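Local coordinates for plu4264 (Photorhabdus luminescens subsp. laumondii, PDB 4MV2), which is of unknown function but binds a nickel ion in a cupin fold, and may be a metal-dependent enzyme, at residues M2-V14 against D20-T32. Sequence-based numbering, arbitrary orientation.
Sequences MNIIRKMDWDSMV and DGSRLLPWEGLNT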
HETATM    1  N   MSE A   2     -11.385  -0.477 -17.598  1.00 36.02           N
HETATM    2  CA  MSE A   2     -10.852  -1.172 -16.431  1.00 35.96           C
HETATM    3  C   MSE A   2     -11.804  -1.152 -15.230  1.00 34.08           C
HETATM    4  O   MSE A   2     -12.537  -0.173 -15.010  1.00 34.34           O
HETATM    5  CB  MSE A   2      -9.427  -0.684 -16.046  1.00 36.77           C
HETATM    6  CG  MSE A   2      -9.148   0.813 -15.768  1.00 35.46           C
HETATM    7 SE   MSE A   2      -7.650   1.196 -14.499  0.51 34.74          SE
HETATM    8  CE  MSE A   2      -8.752   2.481 -13.551  1.00 35.22           C
ATOM      9  N   ASN A   3     -11.820  -2.269 -14.491  1.00 31.83           N
ATOM     10  CA  ASN A   3     -12.510  -2.337 -13.214  1.00 29.28           C
ATOM     11  C   ASN A   3     -11.929  -1.341 -12.263  1.00 24.83           C
ATOM     12  O   ASN A   3     -10.698  -1.241 -12.100  1.00 26.44           O
ATOM     13  CB  ASN A   3     -12.352  -3.719 -12.601  1.00 32.40           C
ATOM     14  CG  ASN A   3     -13.126  -4.759 -13.348  1.00 35.12           C
ATOM     15  OD1 ASN A   3     -14.031  -4.433 -14.120  1.00 36.81           O
ATOM     16  ND2 ASN A   3     -12.765  -6.018 -13.154  1.00 35.53           N
ATOM     17  N   ILE A   4     -12.806  -0.603 -11.604  0.50 22.20           N
ATOM     18  CA  ILE A   4     -12.401   0.396 -10.624  0.50 21.69           C
ATOM     19  C   ILE A   4     -12.163  -0.228  -9.259  0.50 19.41           C
ATOM     20  O   ILE A   4     -11.247   0.161  -8.556  0.50 19.16           O
ATOM     21  CB  ILE A   4     -13.500   1.513 -10.527  0.50 23.24           C
ATOM     22  CG1 ILE A   4     -13.550   2.328 -11.824  0.50 24.83           C
ATOM     23  CG2 ILE A   4     -13.283   2.389  -9.310  0.50 24.45           C
ATOM     24  CD1 ILE A   4     -12.210   2.455 -12.554  0.50 24.73           C
ATOM     25  N   ILE A   5     -12.992  -1.190  -8.889  1.00 17.61           N
ATOM     26  CA  ILE A   5     -12.916  -1.784  -7.575  1.00 15.88           C
ATOM     27  C   ILE A   5     -12.653  -3.256  -7.708  1.00 15.65           C
ATOM     28  O   ILE A   5     -13.160  -3.921  -8.603  1.00 17.33           O
ATOM     29  CB  ILE A   5     -14.232  -1.581  -6.771  1.00 17.29           C
ATOM     30  CG1 ILE A   5     -14.068  -2.109  -5.338  1.00 18.44           C
ATOM     31  CG2 ILE A   5     -15.401  -2.257  -7.415  1.00 19.29           C
ATOM     32  CD1 ILE A   5     -15.201  -1.713  -4.366  1.00 20.25           C
ATOM     33  N   ARG A   6     -11.815  -3.751  -6.816  0.55 14.86           N
ATOM     34  CA  ARG A   6     -11.690  -5.170  -6.559  0.55 14.88           C
ATOM     35  C   ARG A   6     -12.090  -5.396  -5.106  0.55 13.53           C
ATOM     36  O   ARG A   6     -11.423  -4.946  -4.180  0.55 13.96           O
ATOM     37  CB  ARG A   6     -10.280  -5.691  -6.797  0.55 15.21           C
ATOM     38  CG  ARG A   6     -10.186  -7.197  -6.607  0.55 16.67           C
ATOM     39  CD  ARG A   6      -8.776  -7.674  -6.500  0.55 17.13           C
ATOM     40  NE  ARG A   6      -8.138  -7.671  -7.795  0.55 17.80           N
ATOM     41  CZ  ARG A   6      -6.833  -7.726  -7.982  0.55 16.48           C
ATOM     42  NH1 ARG A   6      -6.384  -7.741  -9.217  0.55 16.66           N
ATOM     43  NH2 ARG A   6      -5.994  -7.757  -6.949  0.55 15.45           N
ATOM     44  N   LYS A   7     -13.211  -6.073  -4.919  1.00 13.59           N
ATOM     45  CA  LYS A   7     -13.655  -6.468  -3.594  1.00 13.95           C
ATOM     46  C   LYS A   7     -12.822  -7.639  -3.128  1.00 13.54           C
ATOM     47  O   LYS A   7     -12.549  -8.576  -3.880  1.00 15.69           O
ATOM     48  CB  LYS A   7     -15.125  -6.892  -3.667  1.00 16.82           C
ATOM     49  CG  LYS A   7     -16.071  -5.803  -4.105  1.00 21.26           C
ATOM     50  CD  LYS A   7     -16.167  -4.696  -3.092  1.00 23.74           C
ATOM     51  CE  LYS A   7     -16.815  -5.131  -1.790  1.00 24.43           C
ATOM     52  NZ  LYS A   7     -16.979  -3.955  -0.843  1.00 24.10           N
HETATM   53  N   MSE A   8     -12.359  -7.574  -1.896  1.00 13.40           N
HETATM   54  CA  MSE A   8     -11.554  -8.673  -1.399  1.00 13.17           C
HETATM   55  C   MSE A   8     -12.364  -9.931  -1.224  1.00 14.51           C
HETATM   56  O   MSE A   8     -13.419  -9.911  -0.594  1.00 17.25           O
HETATM   57  CB  MSE A   8     -10.918  -8.308  -0.081  1.00 12.86           C
HETATM   58  CG  MSE A   8     -10.118  -9.418   0.586  1.00 13.62           C
HETATM   59 SE   MSE A   8      -8.602 -10.091  -0.468  0.77 16.88          SE
HETATM   60  CE  MSE A   8      -7.424  -8.583  -0.062  1.00 15.70           C
ATOM     61  N   ASP A   9     -11.875 -11.025  -1.778  1.00 14.81           N
ATOM     62  CA  ASP A   9     -12.430 -12.348  -1.505  1.00 16.41           C
ATOM     63  C   ASP A   9     -11.345 -13.093  -0.733  1.00 16.23           C
ATOM     64  O   ASP A   9     -10.369 -13.535  -1.325  1.00 16.75           O
ATOM     65  CB  ASP A   9     -12.758 -13.024  -2.837  1.00 19.53           C
ATOM     66  CG  ASP A   9     -13.214 -14.439  -2.672  1.00 22.28           C
ATOM     67  OD1 ASP A   9     -13.278 -14.923  -1.514  1.00 22.96           O
ATOM     68  OD2 ASP A   9     -13.534 -15.076  -3.705  1.00 25.28           O
ATOM     69  N   TRP A  10     -11.480 -13.188   0.586  1.00 15.53           N
ATOM     70  CA  TRP A  10     -10.392 -13.800   1.371  1.00 14.85           C
ATOM     71  C   TRP A  10     -10.120 -15.266   1.015  1.00 15.04           C
ATOM     72  O   TRP A  10      -8.938 -15.735   1.037  1.00 16.25           O
ATOM     73  CB  TRP A  10     -10.658 -13.690   2.875  1.00 14.98           C
ATOM     74  CG  TRP A  10     -10.926 -12.299   3.349  1.00 13.62           C
ATOM     75  CD1 TRP A  10     -12.124 -11.808   3.730  1.00 15.12           C
ATOM     76  CD2 TRP A  10      -9.983 -11.233   3.525  1.00 11.52           C
ATOM     77  NE1 TRP A  10     -11.991 -10.510   4.172  1.00 14.75           N
ATOM     78  CE2 TRP A  10     -10.683 -10.136   4.037  1.00 11.53           C
ATOM     79  CE3 TRP A  10      -8.602 -11.096   3.287  1.00 12.03           C
ATOM     80  CZ2 TRP A  10     -10.077  -8.939   4.318  1.00 12.20           C
ATOM     81  CZ3 TRP A  10      -8.018  -9.917   3.595  1.00 13.31           C
ATOM     82  CH2 TRP A  10      -8.746  -8.857   4.088  1.00 12.08           C
ATOM     83  N   ASP A  11     -11.155 -15.957   0.554  1.00 14.34           N
ATOM     84  CA  ASP A  11     -11.013 -17.356   0.197  1.00 15.68           C
ATOM     85  C   ASP A  11     -10.279 -17.536  -1.141  1.00 17.55           C
ATOM     86  O   ASP A  11      -9.825 -18.633  -1.441  1.00 21.16           O
ATOM     87  CB  ASP A  11     -12.381 -18.004   0.102  1.00 15.76           C
ATOM     88  CG  ASP A  11     -12.298 -19.492  -0.139  1.00 15.83           C
ATOM     89  OD1 ASP A  11     -11.719 -20.189   0.715  1.00 16.23           O
ATOM     90  OD2 ASP A  11     -12.857 -19.983  -1.139  1.00 18.38           O
ATOM     91  N   SER A  12     -10.151 -16.460  -1.916  1.00 15.70           N
ATOM     92  CA  SER A  12      -9.451 -16.489  -3.218  1.00 16.15           C
ATOM     93  C   SER A  12      -7.945 -16.331  -3.098  1.00 14.98           C
ATOM     94  O   SER A  12      -7.224 -16.398  -4.082  1.00 17.98           O
ATOM     95  CB  SER A  12      -9.986 -15.377  -4.158  1.00 18.35           C
ATOM     96  OG  SER A  12      -9.538 -14.058  -3.767  1.00 20.98           O
HETATM   97  N   MSE A  13      -7.440 -16.113  -1.893  1.00 11.97           N
HETATM   98  CA  MSE A  13      -6.004 -15.873  -1.704  1.00 12.53           C
HETATM   99  C   MSE A  13      -5.226 -17.123  -2.125  1.00 12.64           C
HETATM  100  O   MSE A  13      -5.689 -18.247  -1.991  1.00 15.66           O
HETATM  101  CB  MSE A  13      -5.713 -15.539  -0.257  1.00 13.12           C
HETATM  102  CG  MSE A  13      -6.270 -14.140   0.120  1.00 15.00           C
HETATM  103 SE   MSE A  13      -5.928 -13.709   1.935  0.70 15.50          SE
HETATM  104  CE  MSE A  13      -5.243 -11.940   1.680  1.00 15.23           C
ATOM    105  N   VAL A  14      -4.034 -16.895  -2.646  1.00 13.12           N
ATOM    106  CA  VAL A  14      -3.141 -17.944  -3.060  1.00 14.19           C
ATOM    107  C   VAL A  14      -2.053 -18.056  -2.006  1.00 12.85           C
ATOM    108  O   VAL A  14      -1.424 -17.069  -1.622  1.00 13.49           O
ATOM    109  CB  VAL A  14      -2.532 -17.641  -4.432  1.00 16.78           C
ATOM    110  CG1 VAL A  14      -1.404 -18.609  -4.758  1.00 19.42           C
ATOM    111  CG2 VAL A  14      -3.605 -17.659  -5.500  1.00 19.20           C
ATOM    112  N   ASP A  20      -0.660 -16.295   3.021  1.00 11.15           N
ATOM    113  CA  ASP A  20      -1.795 -16.190   2.128  1.00 10.58           C
ATOM    114  C   ASP A  20      -1.792 -14.810   1.506  1.00 11.61           C
ATOM    115  O   ASP A  20      -1.738 -13.791   2.221  1.00 12.82           O
ATOM    116  CB  ASP A  20      -3.095 -16.431   2.895  1.00 10.88           C
ATOM    117  CG  ASP A  20      -3.273 -17.869   3.252  1.00 12.17           C
ATOM    118  OD1 ASP A  20      -2.739 -18.741   2.507  1.00 12.60           O
ATOM    119  OD2 ASP A  20      -3.861 -18.170   4.316  1.00 12.80           O
ATOM    120  N   GLY A  21      -1.787 -14.758   0.184  1.00 11.04           N
ATOM    121  CA  GLY A  21      -1.668 -13.493  -0.518  1.00 10.93           C
ATOM    122  C   GLY A  21      -2.777 -13.241  -1.529  1.00 10.98           C
ATOM    123  O   GLY A  21      -3.346 -14.148  -2.124  1.00 12.11           O
ATOM    124  N   SER A  22      -2.983 -11.961  -1.778  1.00 10.66           N
ATOM    125  CA  SER A  22      -3.838 -11.475  -2.862  1.00 11.32           C
ATOM    126  C   SER A  22      -3.023 -10.469  -3.634  1.00 11.61           C
ATOM    127  O   SER A  22      -2.855  -9.329  -3.220  1.00 11.63           O
ATOM    128  CB  SER A  22      -5.121 -10.845  -2.316  1.00 12.25           C
ATOM    129  OG  SER A  22      -5.950 -10.364  -3.359  1.00 14.70           O
ATOM    130  N   ARG A  23      -2.515 -10.919  -4.778  1.00 11.84           N
ATOM    131  CA  ARG A  23      -1.652 -10.061  -5.612  1.00 12.31           C
ATOM    132  C   ARG A  23      -2.461  -8.976  -6.291  1.00 11.91           C
ATOM    133  O   ARG A  23      -3.545  -9.240  -6.796  1.00 13.21           O
ATOM    134  CB  ARG A  23      -0.891 -10.869  -6.653  1.00 13.46           C
ATOM    135  CG  ARG A  23       0.279 -11.627  -6.031  1.00 16.24           C
ATOM    136  CD  ARG A  23       1.045 -12.422  -7.041  1.00 19.77           C
ATOM    137  NE  ARG A  23       2.161 -13.140  -6.449  1.00 21.37           N
ATOM    138  CZ  ARG A  23       3.438 -12.910  -6.720  1.00 22.99           C
ATOM    139  NH1 ARG A  23       3.792 -11.953  -7.568  1.00 24.09           N
ATOM    140  NH2 ARG A  23       4.360 -13.662  -6.129  1.00 25.21           N
ATOM    141  N   LEU A  24      -1.886  -7.787  -6.369  1.00 12.44           N
ATOM    142  CA  LEU A  24      -2.470  -6.677  -7.126  1.00 13.44           C
ATOM    143  C   LEU A  24      -2.656  -7.005  -8.599  1.00 14.20           C
ATOM    144  O   LEU A  24      -3.712  -6.754  -9.195  1.00 15.27           O
ATOM    145  CB  LEU A  24      -1.556  -5.467  -6.980  1.00 14.60           C
ATOM    146  CG  LEU A  24      -2.015  -4.199  -7.692  1.00 15.43           C
ATOM    147  CD1 LEU A  24      -3.324  -3.678  -7.083  1.00 16.71           C
ATOM    148  CD2 LEU A  24      -0.913  -3.178  -7.612  1.00 17.08           C
ATOM    149  N   LEU A  25      -1.609  -7.569  -9.180  1.00 14.65           N
ATOM    150  CA  LEU A  25      -1.537  -7.817 -10.621  1.00 15.53           C
ATOM    151  C   LEU A  25      -1.737  -9.291 -10.897  1.00 16.89           C
ATOM    152  O   LEU A  25      -1.354 -10.124 -10.084  1.00 17.59           O
ATOM    153  CB  LEU A  25      -0.173  -7.396 -11.172  1.00 16.38           C
ATOM    154  CG  LEU A  25       0.220  -5.954 -10.882  1.00 17.66           C
ATOM    155  CD1 LEU A  25       1.652  -5.685 -11.312  1.00 18.78           C
ATOM    156  CD2 LEU A  25      -0.763  -4.984 -11.525  1.00 19.00           C
ATOM    157  N   PRO A  26      -2.329  -9.636 -12.039  1.00 18.56           N
ATOM    158  CA  PRO A  26      -2.786  -8.701 -13.080  1.00 18.61           C
ATOM    159  C   PRO A  26      -4.089  -7.984 -12.712  1.00 17.98           C
ATOM    160  O   PRO A  26      -4.893  -8.481 -11.945  1.00 18.72           O
ATOM    161  CB  PRO A  26      -3.002  -9.613 -14.305  1.00 21.01           C
ATOM    162  CG  PRO A  26      -3.307 -10.928 -13.721  1.00 20.99           C
ATOM    163  CD  PRO A  26      -2.472 -11.040 -12.472  1.00 20.76           C
ATOM    164  N   TRP A  27      -4.287  -6.830 -13.325  1.00 17.55           N
ATOM    165  CA  TRP A  27      -5.496  -6.049 -13.169  1.00 17.56           C
ATOM    166  C   TRP A  27      -5.651  -5.361 -14.512  1.00 18.63           C
ATOM    167  O   TRP A  27      -4.890  -4.458 -14.833  1.00 18.50           O
ATOM    168  CB  TRP A  27      -5.333  -5.047 -12.025  1.00 17.22           C
ATOM    169  CG  TRP A  27      -6.555  -4.267 -11.687  1.00 18.12           C
ATOM    170  CD1 TRP A  27      -7.470  -3.726 -12.544  1.00 20.47           C
ATOM    171  CD2 TRP A  27      -7.013  -3.962 -10.374  1.00 17.16           C
ATOM    172  NE1 TRP A  27      -8.466  -3.088 -11.843  1.00 20.52           N
ATOM    173  CE2 TRP A  27      -8.205  -3.215 -10.505  1.00 18.22           C
ATOM    174  CE3 TRP A  27      -6.516  -4.229  -9.098  1.00 16.71           C
ATOM    175  CZ2 TRP A  27      -8.903  -2.744  -9.400  1.00 18.08           C
ATOM    176  CZ3 TRP A  27      -7.197  -3.745  -8.018  1.00 17.20           C
ATOM    177  CH2 TRP A  27      -8.388  -3.028  -8.172  1.00 17.03           C
ATOM    178  N   GLU A  28      -6.606  -5.811 -15.308  1.00 20.46           N
ATOM    179  CA  GLU A  28      -6.678  -5.335 -16.674  1.00 23.58           C
ATOM    180  C   GLU A  28      -6.912  -3.832 -16.686  1.00 22.85           C
ATOM    181  O   GLU A  28      -7.801  -3.328 -15.991  1.00 23.06           O
ATOM    182  CB  GLU A  28      -7.790  -6.042 -17.429  1.00 27.49           C
ATOM    183  CG  GLU A  28      -7.829  -5.659 -18.903  1.00 31.89           C
ATOM    184  CD  GLU A  28      -8.812  -6.467 -19.695  1.00 36.89           C
ATOM    185  OE1 GLU A  28      -9.584  -7.242 -19.084  1.00 38.89           O
ATOM    186  OE2 GLU A  28      -8.811  -6.321 -20.933  1.00 39.36           O
ATOM    187  N   GLY A  29      -6.095  -3.127 -17.465  1.00 22.11           N
ATOM    188  CA  GLY A  29      -6.192  -1.692 -17.584  1.00 22.56           C
ATOM    189  C   GLY A  29      -5.398  -0.928 -16.539  1.00 21.53           C
ATOM    190  O   GLY A  29      -5.304   0.304 -16.615  1.00 24.08           O
ATOM    191  N   LEU A  30      -4.816  -1.620 -15.573  1.00 19.38           N
ATOM    192  CA  LEU A  30      -4.024  -0.942 -14.558  1.00 18.38           C
ATOM    193  C   LEU A  30      -2.557  -0.962 -14.931  1.00 19.49           C
ATOM    194  O   LEU A  30      -1.997  -2.024 -15.143  1.00 21.50           O
ATOM    195  CB  LEU A  30      -4.203  -1.654 -13.208  1.00 18.09           C
ATOM    196  CG  LEU A  30      -3.371  -1.083 -12.056  1.00 18.90           C
ATOM    197  CD1 LEU A  30      -3.689   0.375 -11.788  1.00 19.74           C
ATOM    198  CD2 LEU A  30      -3.557  -1.905 -10.792  1.00 19.80           C
ATOM    199  N   ASN A  31      -1.952   0.209 -15.017  1.00 18.60           N
ATOM    200  CA  ASN A  31      -0.547   0.334 -15.352  1.00 19.53           C
ATOM    201  C   ASN A  31       0.194   0.970 -14.197  1.00 17.52           C
ATOM    202  O   ASN A  31      -0.023   2.124 -13.860  1.00 18.22           O
ATOM    203  CB  ASN A  31      -0.362   1.143 -16.620  1.00 22.77           C
ATOM    204  CG  ASN A  31       1.084   1.154 -17.094  1.00 25.91           C
ATOM    205  OD1 ASN A  31       1.895   0.320 -16.707  1.00 26.46           O
ATOM    206  ND2 ASN A  31       1.407   2.113 -17.934  1.00 28.13           N
ATOM    207  N   THR A  32       1.050   0.174 -13.586  1.00 16.32           N
ATOM    208  CA  THR A  32       1.765   0.573 -12.356  1.00 15.37           C
ATOM    209  C   THR A  32       3.253   0.323 -12.567  1.00 15.17           C
ATOM    210  O   THR A  32       3.636  -0.597 -13.288  1.00 16.69           O
ATOM    211  CB  THR A  32       1.359  -0.253 -11.091  1.00 15.86           C
ATOM    212  OG1 THR A  32       1.582  -1.637 -11.356  1.00 17.72           O
ATOM    213  CG2 THR A  32      -0.114  -0.069 -10.716  1.00 17.66           C
TER
HETATM  214  O   HOH W   1     -10.013  -4.463 -14.995  1.00 30.56           O
HETATM  215  O   HOH W   2      -6.472  -7.533  -3.956  0.55 14.50           O
HETATM  216  O   HOH W   3      -7.176 -12.705  -4.038  1.00 35.81           O
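R6 and W27 run past each other in opposite directions, CE3 of W27 lying over one face of the R6 guanidinium, offset toward its rim, the two planes 30° apart. W27 CE3 sits 3.5 Å from R6 NH1, and R6 CB packs against W27 CH2. With CG anti to the backbone N (chi1 -176°) and a bend at chi3, the arginine reaches two backbone carbonyls: NH1 donates to L24 O (2.8 Å) and NH2 to R23 O (2.9 Å), both acceptors tilted from the guanidinium plane. A water joins NH2 to S22 OG. At the edge of the five-membered ring, W27 NE1 donates to N3 O (2.9 Å, 150° at the hydrogen). The N-terminal segment lies along strand 19-23 and the loop after it, at the margin of an antiparallel sheet of the cupin beta-barrel, while I5 and R6 pair with a strand of the second subunit. Where the chain returns as the outermost strand 14-16, V14 and G21 form an antiparallel hydrogen-bonded pair, V14 N to G21 O 2.9 Å and G21 N to V14 O 3.0 Å. Beside it selenomethionine M13 crosses D20 at about a right angle, SE 4.0 Å from D20 CB, and M8 brings SE and CE against the S22 side chain.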